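Octenoyl-coa reductase/carboxylase (Streptomyces sp., PDB 4A0S) probably catalyses the NADPH-dependent reductive carboxylation of 2-octenoyl-CoA, supplying an extender unit for cinnabaramide polyketide biosynthesis. Local coordinates at residues Ala196-Leu201 with Gly234-Gln239; Val241-Gly246 with Ser377-Pro382; Gln256-Val261 with Asp267-Arg272; Val310-His313 with Val317-Gly320. All blocks are in the same frame, centred on the assembly; numbering follows the deposited sequence.

Interaction 1: Ala196-Leu201 with Gly234-Gln239; sequences AAVSPL and GSYAIQ. With CO8 (octanoyl-coenzyme A), chain E.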
# COMPACT_ATOMS: atom_id res chain seq x y z
N ALA A 196 12.94 -16.86 -25.40
CA ALA A 196 12.78 -17.06 -23.96
C ALA A 196 13.89 -16.35 -23.17
O ALA A 196 13.63 -15.71 -22.16
CB ALA A 196 12.76 -18.54 -23.65
N ALA A 197 15.11 -16.42 -23.70
CA ALA A 197 16.31 -15.87 -23.06
C ALA A 197 16.34 -14.35 -22.95
O ALA A 197 16.96 -13.82 -22.02
CB ALA A 197 17.55 -16.34 -23.81
N VAL A 198 15.69 -13.66 -23.88
CA VAL A 198 15.83 -12.20 -23.95
C VAL A 198 15.09 -11.44 -22.85
O VAL A 198 15.39 -10.29 -22.57
CB VAL A 198 15.46 -11.62 -25.36
CG1 VAL A 198 16.46 -12.06 -26.40
CG2 VAL A 198 14.03 -11.99 -25.76
N SER A 199 14.16 -12.11 -22.20
CA SER A 199 13.19 -11.42 -21.38
C SER A 199 13.43 -11.31 -19.88
O SER A 199 13.12 -10.28 -19.31
CB SER A 199 11.82 -12.02 -21.61
OG SER A 199 11.43 -11.78 -22.94
N PRO A 200 13.96 -12.37 -19.23
CA PRO A 200 13.82 -12.35 -17.77
C PRO A 200 14.35 -11.09 -17.11
O PRO A 200 13.64 -10.48 -16.30
CB PRO A 200 14.62 -13.59 -17.33
CG PRO A 200 14.41 -14.55 -18.49
CD PRO A 200 14.50 -13.65 -19.72
N LEU A 201 15.55 -10.67 -17.45
CA LEU A 201 16.15 -9.54 -16.76
C LEU A 201 15.39 -8.25 -17.04
O LEU A 201 14.88 -7.62 -16.13
CB LEU A 201 17.62 -9.39 -17.10
CG LEU A 201 18.34 -8.29 -16.33
CD1 LEU A 201 19.81 -8.67 -16.17
CD2 LEU A 201 18.21 -7.03 -17.08
N GLY A 234 12.67 -0.68 -22.15
CA GLY A 234 11.54 0.07 -22.71
C GLY A 234 10.64 -0.85 -23.50
O GLY A 234 9.42 -0.74 -23.46
N SER A 235 11.25 -1.79 -24.21
CA SER A 235 10.49 -2.70 -25.05
C SER A 235 9.54 -3.55 -24.25
O SER A 235 8.52 -4.00 -24.76
CB SER A 235 11.42 -3.59 -25.86
OG SER A 235 12.09 -2.81 -26.83
N TYR A 236 9.88 -3.80 -22.99
CA TYR A 236 8.94 -4.51 -22.12
C TYR A 236 8.03 -3.57 -21.36
O TYR A 236 6.85 -3.87 -21.19
CB TYR A 236 9.67 -5.43 -21.16
CG TYR A 236 10.31 -6.56 -21.91
CD1 TYR A 236 9.53 -7.53 -22.55
CD2 TYR A 236 11.70 -6.65 -22.01
CE1 TYR A 236 10.13 -8.58 -23.27
CE2 TYR A 236 12.30 -7.69 -22.72
CZ TYR A 236 11.51 -8.63 -23.35
OH TYR A 236 12.10 -9.66 -24.04
N ALA A 237 8.59 -2.45 -20.92
CA ALA A 237 7.81 -1.43 -20.24
C ALA A 237 6.61 -1.09 -21.10
O ALA A 237 5.48 -1.06 -20.62
CB ALA A 237 8.66 -0.20 -19.98
N ILE A 238 6.85 -0.87 -22.39
CA ILE A 238 5.75 -0.58 -23.32
C ILE A 238 4.66 -1.64 -23.24
O ILE A 238 3.47 -1.33 -23.21
CB ILE A 238 6.26 -0.49 -24.78
CG1 ILE A 238 7.01 0.82 -24.98
CG2 ILE A 238 5.10 -0.64 -25.78
CD1 ILE A 238 7.98 0.79 -26.15
N GLN A 239 5.07 -2.90 -23.22
CA GLN A 239 4.12 -3.99 -23.24
C GLN A 239 3.34 -4.09 -21.95
O GLN A 239 2.12 -4.31 -21.97
CB GLN A 239 4.83 -5.28 -23.54
CG GLN A 239 5.43 -5.29 -24.91
CD GLN A 239 5.84 -6.67 -25.26
OE1 GLN A 239 5.00 -7.54 -25.44
NE2 GLN A 239 7.14 -6.91 -25.27
N1A CO8 E . 38.83 -1.11 -9.43
C2A CO8 E . 38.72 -1.92 -8.38
N3A CO8 E . 37.90 -1.62 -7.37
C4A CO8 E . 37.16 -0.49 -7.42
C5A CO8 E . 37.25 0.38 -8.51
C6A CO8 E . 38.12 0.04 -9.54
N6A CO8 E . 38.23 0.83 -10.61
N7A CO8 E . 36.42 1.40 -8.29
C8A CO8 E . 35.83 1.19 -7.11
N9A CO8 E . 36.29 0.04 -6.58
C1B CO8 E . 35.92 -0.59 -5.29
C2B CO8 E . 36.59 0.13 -4.11
O2B CO8 E . 37.02 -0.83 -3.12
C3B CO8 E . 35.43 0.98 -3.59
O3B CO8 E . 35.60 1.27 -2.21
P3B CO8 E . 36.13 2.77 -1.87
O7A CO8 E . 37.43 2.58 -0.90
O8A CO8 E . 36.80 3.44 -3.21
O9A CO8 E . 35.06 3.62 -1.32
C4B CO8 E . 34.22 0.09 -3.81
O4B CO8 E . 34.48 -0.55 -5.07
C5B CO8 E . 32.94 0.90 -4.07
O5B CO8 E . 31.86 0.00 -4.40
P1A CO8 E . 31.18 -0.92 -3.23
O1A CO8 E . 29.99 -1.80 -3.98
O2A CO8 E . 32.12 -1.86 -2.54
O3A CO8 E . 30.59 0.14 -2.11
P2A CO8 E . 29.11 0.84 -2.02
O4A CO8 E . 29.35 2.33 -1.50
O5A CO8 E . 28.12 0.09 -1.18
O6A CO8 E . 28.59 1.02 -3.56
CBP CO8 E . 27.00 0.90 -5.43
CCP CO8 E . 27.21 0.79 -3.90
CDP CO8 E . 27.16 2.39 -5.78
CEP CO8 E . 25.56 0.47 -5.73
CAP CO8 E . 28.04 -0.01 -6.18
OAP CO8 E . 28.08 -1.38 -5.67
C9P CO8 E . 27.90 -0.00 -7.72
O9P CO8 E . 28.28 0.99 -8.36
N8P CO8 E . 27.39 -1.12 -8.29
C7P CO8 E . 27.28 -1.28 -9.78
C6P CO8 E . 25.86 -1.06 -10.37
C5P CO8 E . 25.99 -0.26 -11.68
O5P CO8 E . 26.46 0.87 -11.66
N4P CO8 E . 25.74 -0.84 -12.86
C3P CO8 E . 25.05 -2.08 -13.18
C2P CO8 E . 23.78 -1.54 -13.85
S1P CO8 E . 22.26 -2.09 -12.99
C1' CO8 E . 21.79 -3.33 -14.11
O1' CO8 E . 22.08 -3.30 -15.32
C2' CO8 E . 21.08 -4.36 -13.52
C3' CO8 E . 20.60 -5.44 -14.23
C4' CO8 E . 19.86 -6.42 -13.55
C5' CO8 E . 19.98 -6.42 -12.04
C6' CO8 E . 19.22 -7.68 -11.58
C7' CO8 E . 19.06 -7.64 -10.08
C8' CO8 E . 18.42 -8.97 -9.65
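In the buried interior of this medium-chain dehydrogenase/reductase fold, Tyr236 on the first helix of the Rossmann-type nucleotide-binding domain meets Val198 and Ser199 in the bend that leads from helix 193-197 to helix 200-210. Helix 232-243 begins at Gly232 and Leu233, whose backbone N atoms bind NADP, and Tyr236 projects from its first turns. The contact is buried and is carried almost wholly by the outer end of the phenol. Ser199 OG and Tyr236 OH form a hydrogen bond at a very short 2.5 Å, in which either hydroxyl could be the donor. The serine oxygen lies oblique to the ring, 3.5 Å from Tyr236 CE1. With Ser199 OG turned beside its own backbone N (chi1 -65°), the hydroxyl reaches out to the tyrosine. Val198 crosses the tyrosine at about a right angle and brings CG2 to 3.5 Å from Tyr236 OH, so an apolar branch and a hydroxyl share the space around that oxygen. A second hydrogen bond, with Ala383 N, fixes the phenol end further, while Cys202, Ala203 and Ala206 of helix 200-210 pack against the same side chain. Two residues beyond Ser199, the chain reaches the substrate pocket: Leu201, its CG anti to the backbone N (chi1 -176°), sets CD1 3.5 Å from C4' of the octanoyl tail of the bound coenzyme A ester.

Interaction 2: Val241-Gly246 with Ser377-Pro382; sequences VKNGGG and SGAVVP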
# COMPACT_ATOMS: atom_id res chain seq x y z
N VAL A 241 2.78 -1.61 -19.95
CA VAL A 241 1.90 -0.44 -19.91
C VAL A 241 0.66 -0.73 -20.74
O VAL A 241 -0.49 -0.64 -20.26
CB VAL A 241 2.62 0.83 -20.38
CG1 VAL A 241 1.63 2.00 -20.43
CG2 VAL A 241 3.78 1.16 -19.42
N LYS A 242 0.88 -1.16 -21.97
CA LYS A 242 -0.23 -1.44 -22.87
C LYS A 242 -1.09 -2.55 -22.29
O LYS A 242 -2.30 -2.38 -22.15
CB LYS A 242 0.29 -1.82 -24.24
CG LYS A 242 0.82 -0.63 -25.02
CD LYS A 242 1.29 -1.04 -26.41
CE LYS A 242 0.11 -1.58 -27.24
NZ LYS A 242 -0.95 -0.53 -27.51
N ASN A 243 -0.46 -3.66 -21.91
CA ASN A 243 -1.20 -4.79 -21.39
C ASN A 243 -1.97 -4.45 -20.13
O ASN A 243 -3.02 -5.04 -19.86
CB ASN A 243 -0.31 -6.01 -21.15
CG ASN A 243 -1.10 -7.27 -20.85
OD1 ASN A 243 -1.92 -7.71 -21.67
ND2 ASN A 243 -0.86 -7.86 -19.69
N GLY A 244 -1.43 -3.49 -19.38
CA GLY A 244 -2.07 -3.02 -18.15
C GLY A 244 -3.22 -2.06 -18.39
O GLY A 244 -3.87 -1.65 -17.44
N GLY A 245 -3.47 -1.71 -19.65
CA GLY A 245 -4.52 -0.74 -19.98
C GLY A 245 -4.02 0.67 -19.77
O GLY A 245 -4.80 1.61 -19.68
N GLY A 246 -2.70 0.79 -19.67
CA GLY A 246 -2.06 2.08 -19.54
C GLY A 246 -1.77 2.68 -20.90
O GLY A 246 -2.03 2.06 -21.95
N SER A 377 1.06 -16.53 -21.40
CA SER A 377 -0.25 -16.28 -22.01
C SER A 377 -0.12 -15.56 -23.36
O SER A 377 -1.10 -15.45 -24.11
CB SER A 377 -1.07 -15.39 -21.09
OG SER A 377 -0.48 -14.11 -21.03
N GLY A 378 1.07 -15.03 -23.64
CA GLY A 378 1.29 -14.29 -24.87
C GLY A 378 0.83 -12.85 -24.74
O GLY A 378 0.88 -12.08 -25.70
N ALA A 379 0.40 -12.47 -23.52
CA ALA A 379 0.04 -11.09 -23.26
C ALA A 379 1.22 -10.18 -23.54
O ALA A 379 1.06 -9.07 -24.03
CB ALA A 379 -0.41 -10.92 -21.83
N VAL A 380 2.41 -10.67 -23.21
CA VAL A 380 3.64 -9.95 -23.39
C VAL A 380 4.53 -10.88 -24.23
O VAL A 380 4.47 -12.12 -24.10
CB VAL A 380 4.26 -9.60 -22.03
CG1 VAL A 380 5.67 -9.07 -22.17
CG2 VAL A 380 3.38 -8.55 -21.31
N VAL A 381 5.33 -10.28 -25.11
CA VAL A 381 6.09 -11.04 -26.09
C VAL A 381 7.55 -10.62 -26.00
O VAL A 381 7.85 -9.51 -25.53
CB VAL A 381 5.56 -10.84 -27.52
CG1 VAL A 381 4.08 -11.28 -27.62
CG2 VAL A 381 5.78 -9.38 -28.00
N PRO A 382 8.46 -11.52 -26.42
CA PRO A 382 9.89 -11.25 -26.34
C PRO A 382 10.22 -10.10 -27.27
O PRO A 382 9.61 -9.98 -28.32
CB PRO A 382 10.52 -12.55 -26.85
CG PRO A 382 9.51 -13.58 -26.59
CD PRO A 382 8.20 -12.90 -26.86
O HOH W 1 -1.26 -7.95 -24.39
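The carboxamide of Asn243 stands against the methyl group of Ala379, with their CB atoms directed at each other's segments. The methyl lies out of the amide plane, nearly equidistant from the amide atoms: Ala379 CB is 3.6 Å from Asn243 OD1 and 3.8 Å from Asn243 ND2. Asn243 CG is anti to its backbone N (chi1 -170°), which carries the amide out from the helix to meet the loop. Val380 flanks the stem of the same side chain more loosely, its CG2 4.5 Å from Asn243 CB, and Leu374 of helix 365-376 touches both residues. A water molecule spans the polar side, donating to Asn243 OD1 at 2.8 Å and to Ala379 O at 2.6 Å. The contact joins the C-terminal end of helix 232-243, in the Rossmann-type domain, to the loop after helix 365-376. Helix 232-243 closes in a Schellman motif, with Gly246 N bonded to Val241 O at 2.7 Å and Gly245 at positive phi. After helix 365-376 the chain turns at Gly378, also at positive phi, and Ser377 OG accepts from Ala379 N at 3.1 Å in an ST turn, shortly before strand 384-389. On its nitrogen side the amide reaches another chain: Asn243 ND2 is hydrogen-bonded to OE1 of Gln220 of the third subunit.

Interaction 3: Gln256-Val261 with Asp267-Arg272; sequences QKEAAV and DLVINR. With NAP (NADP nicotinamide-adenine-dinucleotide phosphate), chain F.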
# COMPACT_ATOMS: atom_id res chain seq x y z
N GLN A 256 14.40 5.17 -36.19
CA GLN A 256 14.49 3.71 -36.14
C GLN A 256 13.95 3.21 -34.81
O GLN A 256 13.20 2.23 -34.74
CB GLN A 256 15.94 3.22 -36.35
CG GLN A 256 16.54 3.48 -37.77
CD GLN A 256 17.14 4.89 -37.93
OE1 GLN A 256 16.68 5.85 -37.31
NE2 GLN A 256 18.18 5.01 -38.76
N LYS A 257 14.31 3.92 -33.75
CA LYS A 257 13.85 3.57 -32.42
C LYS A 257 12.36 3.85 -32.28
O LYS A 257 11.64 3.07 -31.66
CB LYS A 257 14.69 4.30 -31.37
CG LYS A 257 16.09 3.71 -31.25
CD LYS A 257 17.00 4.57 -30.43
CE LYS A 257 18.28 3.82 -30.15
NZ LYS A 257 19.25 4.68 -29.44
N GLU A 258 11.88 4.94 -32.87
CA GLU A 258 10.44 5.15 -32.95
C GLU A 258 9.75 3.98 -33.66
O GLU A 258 8.72 3.48 -33.21
CB GLU A 258 10.09 6.45 -33.67
CG GLU A 258 8.61 6.49 -34.06
CD GLU A 258 8.11 7.87 -34.38
OE1 GLU A 258 8.95 8.78 -34.50
OE2 GLU A 258 6.88 8.02 -34.53
N ALA A 259 10.32 3.55 -34.78
CA ALA A 259 9.75 2.43 -35.52
C ALA A 259 9.67 1.21 -34.60
O ALA A 259 8.65 0.51 -34.58
CB ALA A 259 10.57 2.15 -36.74
N ALA A 260 10.73 0.99 -33.83
CA ALA A 260 10.77 -0.13 -32.88
C ALA A 260 9.63 -0.07 -31.88
O ALA A 260 8.90 -1.04 -31.69
CB ALA A 260 12.11 -0.15 -32.17
N VAL A 261 9.45 1.09 -31.25
CA VAL A 261 8.39 1.22 -30.24
C VAL A 261 7.00 1.19 -30.88
O VAL A 261 6.04 0.74 -30.25
CB VAL A 261 8.54 2.48 -29.34
CG1 VAL A 261 9.85 2.47 -28.59
CG2 VAL A 261 8.40 3.76 -30.15
N ASP A 267 2.06 3.88 -29.87
CA ASP A 267 1.83 4.82 -30.96
C ASP A 267 1.99 6.27 -30.54
O ASP A 267 1.95 7.17 -31.39
CB ASP A 267 0.47 4.60 -31.62
CG ASP A 267 -0.66 5.13 -30.80
OD1 ASP A 267 -0.81 4.67 -29.66
OD2 ASP A 267 -1.39 6.01 -31.31
N LEU A 268 2.17 6.50 -29.24
CA LEU A 268 2.52 7.82 -28.75
C LEU A 268 4.01 7.84 -28.53
O LEU A 268 4.55 7.16 -27.66
CB LEU A 268 1.79 8.16 -27.46
CG LEU A 268 0.26 8.09 -27.55
CD1 LEU A 268 -0.31 8.44 -26.20
CD2 LEU A 268 -0.30 8.99 -28.66
N VAL A 269 4.67 8.62 -29.37
CA VAL A 269 6.11 8.64 -29.40
C VAL A 269 6.59 10.06 -29.40
O VAL A 269 6.07 10.92 -30.12
CB VAL A 269 6.64 7.90 -30.64
CG1 VAL A 269 8.14 7.79 -30.58
CG2 VAL A 269 5.99 6.54 -30.74
N ILE A 270 7.58 10.30 -28.55
CA ILE A 270 8.26 11.59 -28.50
C ILE A 270 9.71 11.35 -28.91
O ILE A 270 10.42 10.57 -28.28
CB ILE A 270 8.21 12.22 -27.08
CG1 ILE A 270 6.78 12.61 -26.70
CG2 ILE A 270 9.13 13.42 -26.98
CD1 ILE A 270 6.62 13.04 -25.22
N ASN A 271 10.14 11.99 -29.99
CA ASN A 271 11.56 11.96 -30.31
C ASN A 271 12.25 13.02 -29.45
O ASN A 271 11.84 14.17 -29.44
CB ASN A 271 11.80 12.21 -31.80
CG ASN A 271 13.24 11.94 -32.20
OD1 ASN A 271 14.17 12.52 -31.63
ND2 ASN A 271 13.43 11.03 -33.16
N ARG A 272 13.29 12.63 -28.72
CA ARG A 272 13.91 13.58 -27.81
C ARG A 272 14.67 14.74 -28.48
O ARG A 272 15.03 15.70 -27.81
CB ARG A 272 14.76 12.88 -26.75
CG ARG A 272 16.00 12.19 -27.27
CD ARG A 272 17.06 12.15 -26.19
NE ARG A 272 16.76 11.15 -25.18
CZ ARG A 272 17.50 10.92 -24.10
NH1 ARG A 272 18.61 11.62 -23.88
NH2 ARG A 272 17.14 9.97 -23.24
PA NAP F . 19.34 -0.85 -23.84
O1A NAP F . 18.61 -2.11 -24.46
O2A NAP F . 20.63 -0.44 -24.48
O5B NAP F . 18.33 0.31 -23.95
C5B NAP F . 18.69 1.53 -23.33
C4B NAP F . 17.94 2.62 -24.07
O4B NAP F . 18.28 3.84 -23.40
C3B NAP F . 18.37 2.77 -25.54
O3B NAP F . 17.25 2.40 -26.32
C2B NAP F . 18.54 4.27 -25.74
O2B NAP F . 17.32 4.91 -26.11
C1B NAP F . 18.91 4.77 -24.38
N9A NAP F . 20.38 4.64 -24.23
C8A NAP F . 21.22 3.72 -24.75
N7A NAP F . 22.47 3.94 -24.33
C5A NAP F . 22.41 5.01 -23.55
C6A NAP F . 23.37 5.71 -22.86
N6A NAP F . 24.64 5.31 -22.90
N1A NAP F . 22.99 6.76 -22.15
C2A NAP F . 21.72 7.14 -22.09
N3A NAP F . 20.77 6.52 -22.75
C4A NAP F . 21.10 5.45 -23.48
O3 NAP F . 19.59 -1.07 -22.27
PN NAP F . 18.46 -1.57 -21.25
O1N NAP F . 18.70 -3.12 -21.23
O2N NAP F . 17.08 -1.06 -21.55
O5D NAP F . 19.09 -0.95 -19.92
C5D NAP F . 19.00 0.47 -19.81
C4D NAP F . 19.62 0.80 -18.49
O4D NAP F . 18.85 0.06 -17.47
C3D NAP F . 21.06 0.31 -18.35
O3D NAP F . 21.70 1.38 -17.62
C2D NAP F . 20.94 -0.94 -17.51
O2D NAP F . 22.15 -1.18 -16.74
C1D NAP F . 19.85 -0.48 -16.56
N1N NAP F . 19.13 -1.67 -16.15
C2N NAP F . 18.91 -1.82 -14.80
C3N NAP F . 18.22 -2.94 -14.44
C7N NAP F . 18.00 -3.12 -12.99
O7N NAP F . 18.31 -2.24 -12.17
N7N NAP F . 17.50 -4.28 -12.69
C4N NAP F . 17.77 -3.89 -15.36
C5N NAP F . 17.97 -3.73 -16.72
C6N NAP F . 18.66 -2.60 -17.12
P2B NAP F . 17.48 6.38 -26.73
O1X NAP F . 15.99 6.45 -27.39
O2X NAP F . 17.63 7.49 -25.56
O3X NAP F . 18.65 6.20 -27.67
O HOH W 2 11.51 9.67 -34.60
O HOH W 3 5.38 10.62 -33.41
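Val269 presents its two methyls to Glu258 and Val261 within a beta-alpha-beta unit of the Rossmann-type fold, where helix 255-263 packs on strand 269-271, an outermost strand of the parallel sheet within this chain. CG1 of Val269, anti to the backbone N (chi1 -174°), meets the aliphatic part of the glutamate, 3.7 Å from Glu258 CG. The CG2 branch of Val269 turns to Val261, its methyl 3.7 Å from Val261 CG2. Glu258 itself is extended beyond CG, and this takes its carboxylate past Val269 to the polar margin of the contact. There OE2 forms a salt bridge with Arg262, one helical turn on, and OE1 accepts at 2.7 Å from a water that in turn accepts from Asn271 ND2 at 2.8 Å. Cutting Glu258 back to an alanine is likely to uncover the CG1 methyl of Val269 and to leave Arg262 and the bridging water without their carboxylate. Both segments also carry charge to the adenosine 2'-phosphate of NADP, the group that distinguishes it from NAD. The straight chain of Lys257 brings NZ to phosphate O3X in a hydrogen bond whose modelled length, 2.4 Å, is doubtfully short, and Ser403 is a further partner of NZ. Arg272, bent at chi3 (75°), turns one face of its guanidinium to the phosphate, with NH2 3.4 Å from O2X.

Interaction 4: Val310-His313 with Val317-Gly320; sequences VFEH and VTFG. With NAP (NADP nicotinamide-adenine-dinucleotide phosphate), chain F.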
# COMPACT_ATOMS: atom_id res chain seq x y z
N VAL A 310 6.83 7.91 -14.72
CA VAL A 310 7.92 8.08 -15.64
C VAL A 310 8.85 6.92 -15.39
O VAL A 310 9.31 6.68 -14.28
CB VAL A 310 8.66 9.40 -15.41
CG1 VAL A 310 9.78 9.53 -16.41
CG2 VAL A 310 7.69 10.56 -15.50
N PHE A 311 9.14 6.22 -16.47
CA PHE A 311 9.95 5.03 -16.45
C PHE A 311 11.37 5.47 -16.79
O PHE A 311 11.68 5.79 -17.94
CB PHE A 311 9.40 4.04 -17.47
CG PHE A 311 10.07 2.71 -17.48
CD1 PHE A 311 11.17 2.47 -18.29
CD2 PHE A 311 9.58 1.67 -16.69
CE1 PHE A 311 11.80 1.22 -18.30
CE2 PHE A 311 10.18 0.42 -16.71
CZ PHE A 311 11.31 0.20 -17.51
N GLU A 312 12.19 5.56 -15.76
CA GLU A 312 13.56 6.02 -15.87
C GLU A 312 14.60 4.93 -15.91
O GLU A 312 14.40 3.84 -15.37
CB GLU A 312 13.88 6.96 -14.71
CG GLU A 312 13.75 8.38 -15.07
CD GLU A 312 14.94 8.87 -15.88
OE1 GLU A 312 15.94 8.14 -15.97
OE2 GLU A 312 14.87 9.98 -16.40
N HIS A 313 15.72 5.23 -16.54
CA HIS A 313 16.89 4.37 -16.53
C HIS A 313 17.98 5.04 -17.36
O HIS A 313 19.14 4.68 -17.29
CB HIS A 313 16.57 3.01 -17.12
CG HIS A 313 15.96 3.08 -18.47
ND1 HIS A 313 16.71 3.05 -19.63
CD2 HIS A 313 14.66 3.16 -18.86
CE1 HIS A 313 15.90 3.11 -20.67
NE2 HIS A 313 14.65 3.18 -20.23
N VAL A 317 20.82 12.65 -17.54
CA VAL A 317 20.42 13.52 -18.64
C VAL A 317 18.91 13.78 -18.62
O VAL A 317 18.47 14.89 -18.86
CB VAL A 317 20.86 12.92 -19.98
CG1 VAL A 317 20.15 13.59 -21.14
CG2 VAL A 317 22.36 13.08 -20.14
N THR A 318 18.14 12.74 -18.31
CA THR A 318 16.69 12.80 -18.38
C THR A 318 16.03 12.95 -17.02
O THR A 318 14.85 13.27 -16.92
CB THR A 318 16.12 11.52 -19.02
OG1 THR A 318 16.58 10.39 -18.29
CG2 THR A 318 16.59 11.41 -20.46
N PHE A 319 16.78 12.68 -15.96
CA PHE A 319 16.13 12.50 -14.67
C PHE A 319 15.47 13.77 -14.15
O PHE A 319 14.38 13.70 -13.60
CB PHE A 319 17.08 11.95 -13.62
CG PHE A 319 16.40 11.59 -12.35
CD1 PHE A 319 15.80 10.35 -12.21
CD2 PHE A 319 16.33 12.49 -11.30
CE1 PHE A 319 15.15 10.00 -11.04
CE2 PHE A 319 15.66 12.15 -10.12
CZ PHE A 319 15.07 10.91 -10.00
N GLY A 320 16.13 14.91 -14.32
CA GLY A 320 15.59 16.19 -13.91
C GLY A 320 14.30 16.44 -14.65
O GLY A 320 13.34 16.94 -14.08
PA NAP F . 19.34 -0.85 -23.84
O1A NAP F . 18.61 -2.11 -24.46
O2A NAP F . 20.63 -0.44 -24.48
O5B NAP F . 18.33 0.31 -23.95
C5B NAP F . 18.69 1.53 -23.33
C4B NAP F . 17.94 2.62 -24.07
O4B NAP F . 18.28 3.84 -23.40
C3B NAP F . 18.37 2.77 -25.54
O3B NAP F . 17.25 2.40 -26.32
C2B NAP F . 18.54 4.27 -25.74
O2B NAP F . 17.32 4.91 -26.11
C1B NAP F . 18.91 4.77 -24.38
N9A NAP F . 20.38 4.64 -24.23
C8A NAP F . 21.22 3.72 -24.75
N7A NAP F . 22.47 3.94 -24.33
C5A NAP F . 22.41 5.01 -23.55
C6A NAP F . 23.37 5.71 -22.86
N6A NAP F . 24.64 5.31 -22.90
N1A NAP F . 22.99 6.76 -22.15
C2A NAP F . 21.72 7.14 -22.09
N3A NAP F . 20.77 6.52 -22.75
C4A NAP F . 21.10 5.45 -23.48
O3 NAP F . 19.59 -1.07 -22.27
PN NAP F . 18.46 -1.57 -21.25
O1N NAP F . 18.70 -3.12 -21.23
O2N NAP F . 17.08 -1.06 -21.55
O5D NAP F . 19.09 -0.95 -19.92
C5D NAP F . 19.00 0.47 -19.81
C4D NAP F . 19.62 0.80 -18.49
O4D NAP F . 18.85 0.06 -17.47
C3D NAP F . 21.06 0.31 -18.35
O3D NAP F . 21.70 1.38 -17.62
C2D NAP F . 20.94 -0.94 -17.51
O2D NAP F . 22.15 -1.18 -16.74
C1D NAP F . 19.85 -0.48 -16.56
N1N NAP F . 19.13 -1.67 -16.15
C2N NAP F . 18.91 -1.82 -14.80
C3N NAP F . 18.22 -2.94 -14.44
C7N NAP F . 18.00 -3.12 -12.99
O7N NAP F . 18.31 -2.24 -12.17
N7N NAP F . 17.50 -4.28 -12.69
C4N NAP F . 17.77 -3.89 -15.36
C5N NAP F . 17.97 -3.73 -16.72
C6N NAP F . 18.66 -2.60 -17.12
P2B NAP F . 17.48 6.38 -26.73
O1X NAP F . 15.99 6.45 -27.39
O2X NAP F . 17.63 7.49 -25.56
O3X NAP F . 18.65 6.20 -27.67
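Strand 309-312 runs out at Glu312 and the chain doubles back into helix 316-325, which places the CA atoms of Glu312 and Phe319 7.1 Å apart. Bent at chi2 (-77°), the glutamate turns its carboxylate to the first turn of the helix. Thr318 OG1 donates to Glu312 OE2 at 2.6 Å, meeting it on the syn side and 17° out of the carboxylate plane. Ser322 OG is a further hydrogen-bonding partner of OE2. The other oxygen accepts from Gly315 N, and more weakly from His313 N at 3.0 Å from OE1, so this buried group is gripped through both oxygens. Proximity to the helix N terminus probably favours the charged form. Crossing the phenylalanine at about a right angle, the glutamate sets CG 4.0 Å from Phe319 CD1, the carboxylate and ring planes 61° apart. A leucine in place of Glu312 would probably leave the Thr318 and Ser322 hydroxyls and Gly315 N without the carboxylate oxygens that bind them. His313 lies beside the cofactor, ND1 3.5 Å from C5D of the NADP nicotinamide ribose. The contact belongs to the Rossmann-type beta-alpha-beta unit of strand 309-312, helix 316-325 and strand 331-334: Val332 of that last strand touches both Glu312 and Phe319, while Phe319 also packs edge-to-face with Phe345 of the second subunit.

From the N terminus, interaction 1 comes first, closing a loop of 32 residues that contains strand 223-226 and joins the bend before helix 200-210 to helix 232-243. The same helix then opens interaction 2, whose second segment returns 130 residues later. Interactions 3 and 4 both fall within that span, the first closing a short helix-to-strand connection, the second a strand-to-helix one, both on the parallel sheet; no pair crosses. Helix 232-243 is the hub: Gln239 probably bonds Val381 of interaction 2, Ile238 packs on Val261 of interaction 3, and Ala237 on Phe311 of interaction 4. Arg272 touches Val317 and Thr318, joining interactions 3 and 4, which both border the NADP.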